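Local coordinates for Lmo0794 protein (Listeria monocytogenes, PDB 3EW7) that is of uncharacterised function but belongs to the NAD(P)-binding Rossmann superfamily and may be an oxidoreductase that uses NAD or NADP, at residues 3-8 and 64-69; 95-100 and 147-152. The protein carries 3 engineered substitutions. All coordinates share one frame; numbering follows the deposited sequence.

Interaction 1: 3-8 and 64-69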
ATOM      1  N   ILE A   3      -6.772   0.480  -9.476  1.00 54.96           N
ATOM      2  CA  ILE A   3      -5.927   0.520  -8.290  1.00 51.64           C
ATOM      3  C   ILE A   3      -6.608  -0.025  -7.035  1.00 50.43           C
ATOM      4  O   ILE A   3      -7.632   0.495  -6.599  1.00 49.98           O
ATOM      5  CB  ILE A   3      -5.469   1.960  -8.012  1.00 51.77           C
ATOM      6  CG1 ILE A   3      -4.678   2.487  -9.212  1.00 53.24           C
ATOM      7  CG2 ILE A   3      -4.613   2.003  -6.765  1.00 51.91           C
ATOM      8  CD1 ILE A   3      -4.304   3.962  -9.143  1.00 52.40           C
ATOM      9  N   GLY A   4      -6.026  -1.073  -6.457  1.00 50.12           N
ATOM     10  CA  GLY A   4      -6.572  -1.664  -5.246  1.00 49.30           C
ATOM     11  C   GLY A   4      -5.781  -1.218  -4.029  1.00 48.58           C
ATOM     12  O   GLY A   4      -4.555  -1.278  -4.032  1.00 48.66           O
ATOM     13  N   ILE A   5      -6.472  -0.771  -2.984  1.00 47.87           N
ATOM     14  CA  ILE A   5      -5.784  -0.306  -1.786  1.00 47.44           C
ATOM     15  C   ILE A   5      -6.032  -1.123  -0.521  1.00 47.73           C
ATOM     16  O   ILE A   5      -7.138  -1.151   0.021  1.00 47.76           O
ATOM     17  CB  ILE A   5      -6.124   1.174  -1.473  1.00 45.92           C
ATOM     18  CG1 ILE A   5      -5.738   2.072  -2.649  1.00 45.97           C
ATOM     19  CG2 ILE A   5      -5.374   1.630  -0.230  1.00 45.05           C
ATOM     20  CD1 ILE A   5      -6.923   2.638  -3.411  1.00 44.23           C
ATOM     21  N   ILE A   6      -4.981  -1.784  -0.052  1.00 48.45           N
ATOM     22  CA  ILE A   6      -5.045  -2.568   1.170  1.00 49.68           C
ATOM     23  C   ILE A   6      -4.802  -1.592   2.317  1.00 50.54           C
ATOM     24  O   ILE A   6      -3.789  -0.884   2.336  1.00 49.47           O
ATOM     25  CB  ILE A   6      -3.953  -3.647   1.194  1.00 49.70           C
ATOM     26  CG1 ILE A   6      -4.187  -4.636   0.049  1.00 50.01           C
ATOM     27  CG2 ILE A   6      -3.951  -4.360   2.537  1.00 48.42           C
ATOM     28  CD1 ILE A   6      -3.000  -5.529  -0.250  1.00 49.85           C
ATOM     29  N   GLY A   7      -5.736  -1.559   3.264  1.00 51.16           N
ATOM     30  CA  GLY A   7      -5.624  -0.662   4.400  1.00 52.05           C
ATOM     31  C   GLY A   7      -6.272   0.672   4.088  1.00 52.60           C
ATOM     32  O   GLY A   7      -5.870   1.710   4.624  1.00 53.54           O
ATOM     33  N   ALA A   8      -7.289   0.635   3.230  1.00 51.90           N
ATOM     34  CA  ALA A   8      -7.992   1.835   2.796  1.00 52.62           C
ATOM     35  C   ALA A   8      -8.789   2.551   3.872  1.00 53.52           C
ATOM     36  O   ALA A   8      -9.600   3.425   3.563  1.00 54.63           O
ATOM     37  CB  ALA A   8      -8.899   1.494   1.624  1.00 52.18           C
ATOM     38  N   VAL A  64      -2.453  -1.938 -10.144  1.00 48.12           N
ATOM     39  CA  VAL A  64      -1.587  -1.601  -9.024  1.00 45.86           C
ATOM     40  C   VAL A  64      -2.238  -1.952  -7.706  1.00 44.48           C
ATOM     41  O   VAL A  64      -3.422  -1.717  -7.506  1.00 44.85           O
ATOM     42  CB  VAL A  64      -1.269  -0.092  -8.974  1.00 46.45           C
ATOM     43  CG1 VAL A  64      -0.601   0.254  -7.640  1.00 46.17           C
ATOM     44  CG2 VAL A  64      -0.341   0.282 -10.118  1.00 47.47           C
ATOM     45  N   VAL A  65      -1.452  -2.518  -6.806  1.00 44.42           N
ATOM     46  CA  VAL A  65      -1.949  -2.854  -5.480  1.00 43.29           C
ATOM     47  C   VAL A  65      -1.107  -2.087  -4.456  1.00 42.23           C
ATOM     48  O   VAL A  65       0.094  -2.343  -4.303  1.00 40.71           O
ATOM     49  CB  VAL A  65      -1.848  -4.372  -5.200  1.00 43.51           C
ATOM     50  CG1 VAL A  65      -2.318  -4.673  -3.785  1.00 42.95           C
ATOM     51  CG2 VAL A  65      -2.689  -5.144  -6.198  1.00 43.98           C
ATOM     52  N   VAL A  66      -1.735  -1.128  -3.782  1.00 41.09           N
ATOM     53  CA  VAL A  66      -1.051  -0.342  -2.761  1.00 39.27           C
ATOM     54  C   VAL A  66      -1.155  -1.051  -1.426  1.00 38.70           C
ATOM     55  O   VAL A  66      -2.247  -1.236  -0.903  1.00 35.87           O
ATOM     56  CB  VAL A  66      -1.666   1.060  -2.598  1.00 37.47           C
ATOM     57  CG1 VAL A  66      -1.061   1.749  -1.377  1.00 36.27           C
ATOM     58  CG2 VAL A  66      -1.399   1.891  -3.835  1.00 34.34           C
ATOM     59  N   ASP A  67      -0.016  -1.458  -0.884  1.00 40.39           N
ATOM     60  CA  ASP A  67      -0.013  -2.128   0.403  1.00 44.24           C
ATOM     61  C   ASP A  67       0.145  -1.082   1.498  1.00 45.05           C
ATOM     62  O   ASP A  67       1.262  -0.669   1.831  1.00 44.59           O
ATOM     63  CB  ASP A  67       1.119  -3.164   0.490  1.00 45.63           C
ATOM     64  CG  ASP A  67       1.119  -3.922   1.819  1.00 47.34           C
ATOM     65  OD1 ASP A  67       0.170  -3.736   2.615  1.00 47.51           O
ATOM     66  OD2 ASP A  67       2.064  -4.705   2.066  1.00 46.97           O
ATOM     67  N   ALA A  68      -0.987  -0.631   2.024  1.00 45.14           N
ATOM     68  CA  ALA A  68      -0.984   0.344   3.093  1.00 47.63           C
ATOM     69  C   ALA A  68      -1.563  -0.385   4.299  1.00 51.04           C
ATOM     70  O   ALA A  68      -2.599  -0.008   4.857  1.00 52.10           O
ATOM     71  CB  ALA A  68      -1.834   1.522   2.719  1.00 46.16           C
ATOM     72  N   TYR A  69      -0.887  -1.459   4.682  1.00 52.65           N
ATOM     73  CA  TYR A  69      -1.300  -2.281   5.802  1.00 53.35           C
ATOM     74  C   TYR A  69      -0.856  -1.661   7.114  1.00 55.64           C
ATOM     75  O   TYR A  69       0.199  -1.023   7.187  1.00 55.28           O
ATOM     76  CB  TYR A  69      -0.679  -3.660   5.661  1.00 51.04           C
ATOM     77  CG  TYR A  69      -1.112  -4.657   6.703  1.00 48.55           C
ATOM     78  CD1 TYR A  69      -2.381  -5.232   6.655  1.00 48.01           C
ATOM     79  CD2 TYR A  69      -0.228  -5.084   7.698  1.00 46.67           C
ATOM     80  CE1 TYR A  69      -2.756  -6.217   7.564  1.00 48.34           C
ATOM     81  CE2 TYR A  69      -0.595  -6.063   8.613  1.00 45.96           C
ATOM     82  CZ  TYR A  69      -1.855  -6.625   8.535  1.00 47.62           C
ATOM     83  OH  TYR A  69      -2.215  -7.620   9.410  1.00 50.48           O
TER
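The ring of Tyr69 meets Ile6 at its edge, where Ile6 CG2 lies near the ring plane, 4.5 Å from Tyr69 CD1; a further ring, that of His79, packs against Tyr69 edge-to-face. Asp67 leaves the backbone on the same face as Ile6, and its OD1 comes up to that same methyl. This is the centre of a Rossmann fold, a parallel sheet in which the first strand, 2-6, lies beside the fourth, 64-67. Four backbone bonds join the pair, running in turn from Gly4 N to Val64 O, from Val66 N to Gly4 O (2.8 Å), from Ile6 N to Val66 O and from Ala68 N to Ile6 O (2.8 Å). The first three are fairly straight, whereas the last bends to 134° at the hydrogen, just where both chains leave the sheet. Side chains then alternate between faces. On one, Ile5 CG1 runs alongside Val66 CB at 4.2 Å. On the other, Ile6 holds CG1 beside its own backbone N (chi1 -63°), and the extended chain beyond it carries CD1 to 3.7 Å from Val65 CG1. Strand 97-101 packs beside 64-67 on both faces, touching Val65 and Asp67 on this one, Val64 and Val66 on the other. The end of the strand runs into a type II turn from Ile5 to Ala8, with Gly7 in third place at a positive phi of 90°. Such a turn is consistent with the start of the glycine-rich dinucleotide-binding loop of this superfamily. Within 64-69, a weak bond of 3.3 Å links Tyr69 N to Asp67 OD1.

Interaction 2: 95-100 and 147-152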
ATOM      1  N   SER A  95       2.171  -8.710 -13.285  1.00 59.53           N
ATOM      2  CA  SER A  95       0.719  -8.500 -13.247  1.00 61.40           C
ATOM      3  C   SER A  95       0.209  -7.221 -12.546  1.00 59.67           C
ATOM      4  O   SER A  95      -0.512  -6.450 -13.224  1.00 60.71           O
ATOM      5  CB  SER A  95       0.064  -9.780 -12.634  1.00 63.73           C
ATOM      6  OG  SER A  95       0.685 -10.029 -11.394  1.00 66.91           O
ATOM      7  N   PRO A  96       0.255  -7.127 -11.203  1.00 56.34           N
ATOM      8  CA  PRO A  96      -0.186  -5.861 -10.619  1.00 54.21           C
ATOM      9  C   PRO A  96       1.162  -5.380 -10.117  1.00 50.94           C
ATOM     10  O   PRO A  96       2.068  -6.189  -9.895  1.00 51.49           O
ATOM     11  CB  PRO A  96      -1.072  -6.273  -9.434  1.00 53.90           C
ATOM     12  CG  PRO A  96      -1.678  -7.429  -9.858  1.00 56.13           C
ATOM     13  CD  PRO A  96      -0.454  -8.175 -10.424  1.00 55.09           C
ATOM     14  N   ARG A  97       1.312  -4.091  -9.929  1.00 48.37           N
ATOM     15  CA  ARG A  97       2.557  -3.578  -9.389  1.00 46.49           C
ATOM     16  C   ARG A  97       2.281  -3.555  -7.890  1.00 44.65           C
ATOM     17  O   ARG A  97       1.189  -3.160  -7.483  1.00 43.73           O
ATOM     18  CB  ARG A  97       2.790  -2.161  -9.912  1.00 46.54           C
ATOM     19  CG  ARG A  97       4.149  -1.616  -9.627  1.00 45.32           C
ATOM     20  CD  ARG A  97       4.309  -0.292 -10.303  1.00 42.89           C
ATOM     21  NE  ARG A  97       5.369   0.455  -9.654  1.00 40.48           N
ATOM     22  CZ  ARG A  97       5.451   1.772  -9.707  1.00 41.72           C
ATOM     23  NH1 ARG A  97       4.532   2.454 -10.384  1.00 38.94           N
ATOM     24  NH2 ARG A  97       6.429   2.402  -9.065  1.00 43.92           N
ATOM     25  N   LEU A  98       3.232  -3.997  -7.067  1.00 43.26           N
ATOM     26  CA  LEU A  98       2.962  -3.953  -5.640  1.00 43.00           C
ATOM     27  C   LEU A  98       3.675  -2.742  -5.071  1.00 43.25           C
ATOM     28  O   LEU A  98       4.901  -2.696  -5.057  1.00 45.19           O
ATOM     29  CB  LEU A  98       3.451  -5.211  -4.927  1.00 41.20           C
ATOM     30  CG  LEU A  98       3.118  -5.216  -3.431  1.00 39.36           C
ATOM     31  CD1 LEU A  98       1.609  -5.272  -3.223  1.00 35.38           C
ATOM     32  CD2 LEU A  98       3.791  -6.388  -2.763  1.00 38.97           C
ATOM     33  N   LEU A  99       2.901  -1.760  -4.626  1.00 43.72           N
ATOM     34  CA  LEU A  99       3.446  -0.540  -4.047  1.00 44.76           C
ATOM     35  C   LEU A  99       3.315  -0.649  -2.520  1.00 45.23           C
ATOM     36  O   LEU A  99       2.207  -0.659  -1.981  1.00 43.93           O
ATOM     37  CB  LEU A  99       2.653   0.669  -4.557  1.00 47.03           C
ATOM     38  CG  LEU A  99       3.199   2.101  -4.479  1.00 50.13           C
ATOM     39  CD1 LEU A  99       4.177   2.259  -3.328  1.00 52.75           C
ATOM     40  CD2 LEU A  99       3.899   2.426  -5.778  1.00 52.01           C
ATOM     41  N   VAL A 100       4.445  -0.735  -1.829  1.00 45.98           N
ATOM     42  CA  VAL A 100       4.432  -0.853  -0.374  1.00 48.87           C
ATOM     43  C   VAL A 100       4.679   0.504   0.279  1.00 50.52           C
ATOM     44  O   VAL A 100       5.686   1.153   0.020  1.00 51.79           O
ATOM     45  CB  VAL A 100       5.507  -1.854   0.097  1.00 48.77           C
ATOM     46  CG1 VAL A 100       5.199  -2.331   1.495  1.00 46.78           C
ATOM     47  CG2 VAL A 100       5.568  -3.028  -0.861  1.00 48.70           C
ATOM     48  N   GLU A 147      12.056 -10.947  -9.214  1.00 50.44           N
ATOM     49  CA  GLU A 147      10.993 -11.930  -9.404  1.00 50.45           C
ATOM     50  C   GLU A 147       9.569 -11.393  -9.602  1.00 49.20           C
ATOM     51  O   GLU A 147       8.668 -12.144  -9.977  1.00 48.56           O
ATOM     52  CB  GLU A 147      11.047 -12.956  -8.271  1.00 52.82           C
ATOM     53  CG  GLU A 147      12.272 -13.870  -8.387  1.00 54.77           C
ATOM     54  CD  GLU A 147      12.582 -14.643  -7.112  1.00 56.01           C
ATOM     55  OE1 GLU A 147      11.708 -15.396  -6.640  1.00 56.54           O
ATOM     56  OE2 GLU A 147      13.708 -14.503  -6.585  1.00 55.69           O
ATOM     57  N   PHE A 148       9.359 -10.107  -9.342  1.00 47.66           N
ATOM     58  CA  PHE A 148       8.051  -9.505  -9.575  1.00 46.89           C
ATOM     59  C   PHE A 148       8.124  -7.997  -9.540  1.00 46.40           C
ATOM     60  O   PHE A 148       9.176  -7.420  -9.269  1.00 46.07           O
ATOM     61  CB  PHE A 148       6.986 -10.011  -8.591  1.00 46.26           C
ATOM     62  CG  PHE A 148       7.095  -9.441  -7.214  1.00 46.74           C
ATOM     63  CD1 PHE A 148       6.043  -8.706  -6.677  1.00 47.89           C
ATOM     64  CD2 PHE A 148       8.212  -9.683  -6.427  1.00 47.23           C
ATOM     65  CE1 PHE A 148       6.098  -8.225  -5.370  1.00 47.25           C
ATOM     66  CE2 PHE A 148       8.281  -9.209  -5.125  1.00 46.88           C
ATOM     67  CZ  PHE A 148       7.218  -8.477  -4.594  1.00 47.13           C
ATOM     68  N   SER A 149       7.004  -7.355  -9.832  1.00 46.16           N
ATOM     69  CA  SER A 149       6.965  -5.906  -9.864  1.00 46.32           C
ATOM     70  C   SER A 149       6.582  -5.272  -8.525  1.00 46.00           C
ATOM     71  O   SER A 149       5.445  -5.403  -8.065  1.00 44.83           O
ATOM     72  CB  SER A 149       5.999  -5.458 -10.953  1.00 45.61           C
ATOM     73  OG  SER A 149       6.127  -4.070 -11.167  1.00 48.83           O
ATOM     74  N   TRP A 150       7.528  -4.563  -7.912  1.00 45.66           N
ATOM     75  CA  TRP A 150       7.271  -3.924  -6.624  1.00 45.35           C
ATOM     76  C   TRP A 150       7.974  -2.580  -6.452  1.00 45.31           C
ATOM     77  O   TRP A 150       8.910  -2.248  -7.184  1.00 45.10           O
ATOM     78  CB  TRP A 150       7.732  -4.837  -5.494  1.00 44.36           C
ATOM     79  CG  TRP A 150       9.209  -5.048  -5.517  1.00 43.29           C
ATOM     80  CD1 TRP A 150       9.899  -5.928  -6.289  1.00 43.42           C
ATOM     81  CD2 TRP A 150      10.188  -4.312  -4.775  1.00 44.19           C
ATOM     82  NE1 TRP A 150      11.250  -5.790  -6.078  1.00 43.72           N
ATOM     83  CE2 TRP A 150      11.455  -4.800  -5.154  1.00 43.51           C
ATOM     84  CE3 TRP A 150      10.116  -3.282  -3.826  1.00 44.75           C
ATOM     85  CZ2 TRP A 150      12.643  -4.296  -4.618  1.00 42.08           C
ATOM     86  CZ3 TRP A 150      11.300  -2.781  -3.294  1.00 43.25           C
ATOM     87  CH2 TRP A 150      12.546  -3.291  -3.695  1.00 42.00           C
ATOM     88  N   THR A 151       7.510  -1.815  -5.468  1.00 44.31           N
ATOM     89  CA  THR A 151       8.105  -0.528  -5.120  1.00 45.52           C
ATOM     90  C   THR A 151       7.801  -0.227  -3.664  1.00 45.23           C
ATOM     91  O   THR A 151       6.668  -0.374  -3.212  1.00 44.35           O
ATOM     92  CB  THR A 151       7.560   0.648  -5.955  1.00 46.60           C
ATOM     93  OG1 THR A 151       7.921   0.487  -7.330  1.00 49.06           O
ATOM     94  CG2 THR A 151       8.150   1.952  -5.452  1.00 46.73           C
ATOM     95  N   TYR A 152       8.823   0.180  -2.924  1.00 46.02           N
ATOM     96  CA  TYR A 152       8.635   0.516  -1.525  1.00 46.42           C
ATOM     97  C   TYR A 152       8.811   2.026  -1.411  1.00 47.55           C
ATOM     98  O   TYR A 152       9.847   2.568  -1.800  1.00 46.55           O
ATOM     99  CB  TYR A 152       9.663  -0.192  -0.652  1.00 46.60           C
ATOM    100  CG  TYR A 152       9.261  -0.277   0.807  1.00 47.11           C
ATOM    101  CD1 TYR A 152       8.688  -1.440   1.323  1.00 45.80           C
ATOM    102  CD2 TYR A 152       9.415   0.821   1.662  1.00 45.93           C
ATOM    103  CE1 TYR A 152       8.279  -1.506   2.643  1.00 46.89           C
ATOM    104  CE2 TYR A 152       9.004   0.766   2.988  1.00 45.16           C
ATOM    105  CZ  TYR A 152       8.436  -0.401   3.473  1.00 46.68           C
ATOM    106  OH  TYR A 152       8.019  -0.470   4.779  1.00 44.45           O
TER
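Arg97 and Thr151 reach across each other on one face of the parallel strand pair, the arginine stretched out from CG to NE so that its guanidinium arrives beside the threonine hydroxyl. Thr151 OG1 sits at the guanidinium edge, in its plane, and takes a bond of 3.0 Å from Arg97 NH2; a second from Arg97 NE is weak. Leu99 CD2 lies over one guanidinium face, 4.1 Å above the plane and toward the rim.

On the other face, that of Leu98, Val100 and Tyr152, the contacts across the pair are mostly apolar. Leu98 crosses Phe148 obliquely, its CD2 meeting the ring edge-on, 3.9 Å from Phe148 CE1, while Trp150 CD1 lies over one face of that ring. Farther along, Val100 comes up against Tyr152: with CG1 anti to the backbone N (chi1 -161°), this methyl packs on Tyr152 CE1, and the carbonyl O of Val100 lies above one ring face. Tyr152 OH is bonded to Gln137 in helix 131-142. Between the two faces, backbone bonds such as Leu98 N to Ser149 O (2.8 Å) join the strands.

Arg97 NH2 also forms a salt bridge with Glu197 of helix 187-199, and Thr151 OG1 bonds to the carbonyl O of His203. That carbonyl can only accept, so the hydroxyl, giving its proton there, joins the arginine to His203, while Glu197 probably balances the charge of the buried guanidinium.

How the interactions relate
Interactions 1 and 2 lie in one seven-stranded parallel sheet, their centres about 11 Å apart, and follow each other in series along the chain. Strands 64-67 and 97-101 are neighbours, so the two contacts join into four consecutive strands: 2-6, 64-67, 97-101 and 150-154. Probable hydrogen bonds from Val65 N to Arg97 O and from Asp67 N to Leu99 O close the seam between them. Helix 79-90, which links the two middle strands, packs on residues of both contacts. Interaction 1 lies at the switch point of the strand order, where Rossmann folds usually bind the dinucleotide at the strand ends, though this is undemonstrated here; interaction 2 extends the sheet toward its edge strand, 207-209.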